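PDB 2YV9: chloride intracellular channel exc-4 from Caenorhabditis elegans, which may insert into membranes to form chloride channels and is required to regulate the lumen size of the growing excretory canal. Local coordinates for residues S169-L174 against T219-Y224. Numbering follows the deposited sequence.
Sequences SNIDQL and THLWAY
Asp172 reaches from the C-terminal part of helix 155-178 to the first turn of another and accepts a hydrogen bond from a backbone N-H there. Its CB packs 4.1 Å from CB of Leu221, the two residues being those whose CA atoms come nearest, 4.6 Å apart. CG, anti to the backbone N (chi1 -170°), stands 3.9 Å from Leu221 N and turns OD1 to the start of helix 219-228. Leu221 N donates to OD1 at 2.9 Å, a fairly straight bond of 160° that uses the oxygen's anti lone pair. His220 N also lies 2.9 Å from OD1. The amides of a first helical turn have no preceding carbonyl to bind, and the helix dipole is positive at this end, so a short, anionic aspartate suits the place; the local field would probably favour its charged form. The other oxygen, OD2, accepts a hydrogen bond from a water at 2.6 Å. That water lies in the plane of the His220 ring at its edge, hydrogen-bonded to ND1, and so joins carboxylate to imidazole without direct contact. Beside this polar cluster the contact turns apolar: CG2 of Ile171 touches CD1 of Leu221 at 3.9 Å, the two branched side chains meeting at a slant and filling the buried flank. The axes of the two short segments are nearly perpendicular (84°), so the helices touch over a short length. In the all-helical C-terminal domain of this GST-like fold, helix 155-178 thus meets the beginning of helix 219-228, while Trp222 and Ala223 pack on helix 273-280 and Tyr224 reaches helix 190-210, where its hydroxyl bonds to Asp192.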
# COMPACT_ATOMS: atom_id res chain seq x y z
N SER A 169 -0.75 -25.11 -13.36
CA SER A 169 0.09 -26.09 -14.06
C SER A 169 1.49 -25.54 -14.28
O SER A 169 2.46 -26.25 -14.05
CB SER A 169 -0.50 -26.53 -15.38
OG SER A 169 0.31 -27.60 -15.88
N ASN A 170 1.59 -24.28 -14.68
CA ASN A 170 2.90 -23.61 -14.90
C ASN A 170 3.75 -23.57 -13.62
O ASN A 170 4.94 -23.90 -13.62
CB ASN A 170 2.71 -22.22 -15.47
CG ASN A 170 2.16 -22.23 -16.91
OD1 ASN A 170 2.19 -23.24 -17.61
ND2 ASN A 170 1.64 -21.07 -17.34
N ILE A 171 3.12 -23.22 -12.52
CA ILE A 171 3.76 -23.28 -11.21
C ILE A 171 4.17 -24.71 -10.77
O ILE A 171 5.30 -24.92 -10.27
CB ILE A 171 2.89 -22.55 -10.17
CG1 ILE A 171 2.62 -21.09 -10.60
CG2 ILE A 171 3.57 -22.61 -8.80
CD1 ILE A 171 1.68 -20.30 -9.65
N ASP A 172 3.28 -25.68 -10.95
CA ASP A 172 3.66 -27.07 -10.75
C ASP A 172 4.93 -27.41 -11.52
O ASP A 172 5.81 -28.01 -10.96
CB ASP A 172 2.55 -28.00 -11.21
CG ASP A 172 2.79 -29.44 -10.80
OD1 ASP A 172 2.82 -29.78 -9.60
OD2 ASP A 172 2.89 -30.29 -11.73
N GLN A 173 4.95 -27.01 -12.80
CA GLN A 173 6.08 -27.30 -13.70
C GLN A 173 7.36 -26.65 -13.20
O GLN A 173 8.43 -27.29 -13.16
CB GLN A 173 5.75 -26.85 -15.13
CG GLN A 173 4.76 -27.80 -15.81
CD GLN A 173 4.24 -27.28 -17.17
OE1 GLN A 173 5.02 -27.08 -18.10
NE2 GLN A 173 2.92 -27.07 -17.27
N LEU A 174 7.26 -25.38 -12.80
CA LEU A 174 8.42 -24.67 -12.22
C LEU A 174 8.96 -25.35 -10.97
O LEU A 174 10.16 -25.52 -10.79
CB LEU A 174 8.02 -23.24 -11.89
CG LEU A 174 9.10 -22.37 -11.27
CD1 LEU A 174 10.36 -22.38 -12.19
CD2 LEU A 174 8.55 -20.96 -11.05
N THR A 219 1.32 -32.52 -8.46
CA THR A 219 1.90 -33.02 -7.22
C THR A 219 2.92 -32.10 -6.56
O THR A 219 2.99 -32.01 -5.33
CB THR A 219 2.62 -34.36 -7.49
OG1 THR A 219 1.81 -35.15 -8.36
CG2 THR A 219 2.90 -35.10 -6.20
N HIS A 220 3.76 -31.45 -7.38
CA HIS A 220 4.79 -30.53 -6.87
C HIS A 220 4.13 -29.30 -6.25
O HIS A 220 4.56 -28.82 -5.21
CB HIS A 220 5.77 -30.13 -7.94
CG HIS A 220 6.77 -31.21 -8.24
ND1 HIS A 220 6.45 -32.29 -9.04
CD2 HIS A 220 7.99 -31.47 -7.72
CE1 HIS A 220 7.48 -33.12 -9.07
NE2 HIS A 220 8.42 -32.66 -8.26
N LEU A 221 3.07 -28.82 -6.91
CA LEU A 221 2.32 -27.67 -6.39
C LEU A 221 1.69 -28.06 -5.07
O LEU A 221 1.69 -27.26 -4.12
CB LEU A 221 1.26 -27.25 -7.37
CG LEU A 221 0.35 -26.09 -6.97
CD1 LEU A 221 1.16 -24.88 -6.82
CD2 LEU A 221 -0.75 -25.92 -8.00
N TRP A 222 1.08 -29.25 -5.02
CA TRP A 222 0.41 -29.68 -3.79
C TRP A 222 1.44 -29.88 -2.71
O TRP A 222 1.20 -29.61 -1.52
CB TRP A 222 -0.43 -30.93 -4.03
CG TRP A 222 -1.84 -30.61 -4.46
CD1 TRP A 222 -2.39 -30.77 -5.67
CD2 TRP A 222 -2.86 -30.10 -3.61
NE1 TRP A 222 -3.72 -30.40 -5.65
CE2 TRP A 222 -4.01 -29.96 -4.38
CE3 TRP A 222 -2.90 -29.72 -2.27
CZ2 TRP A 222 -5.19 -29.44 -3.83
CZ3 TRP A 222 -4.06 -29.22 -1.74
CH2 TRP A 222 -5.17 -29.09 -2.49
N ALA A 223 2.64 -30.35 -3.08
CA ALA A 223 3.70 -30.42 -2.10
C ALA A 223 4.12 -29.05 -1.50
O ALA A 223 4.44 -28.92 -0.32
CB ALA A 223 4.94 -31.10 -2.69
N TYR A 224 4.09 -28.03 -2.33
CA TYR A 224 4.38 -26.67 -1.92
C TYR A 224 3.24 -26.14 -1.02
O TYR A 224 3.48 -25.48 0.00
CB TYR A 224 4.55 -25.82 -3.18
CG TYR A 224 4.78 -24.36 -2.97
CD1 TYR A 224 6.05 -23.84 -2.71
CD2 TYR A 224 3.71 -23.44 -3.08
CE1 TYR A 224 6.24 -22.54 -2.50
CE2 TYR A 224 3.93 -22.08 -2.87
CZ TYR A 224 5.18 -21.63 -2.64
OH TYR A 224 5.42 -20.31 -2.44
O HOH W 1 4.01 -32.33 -10.52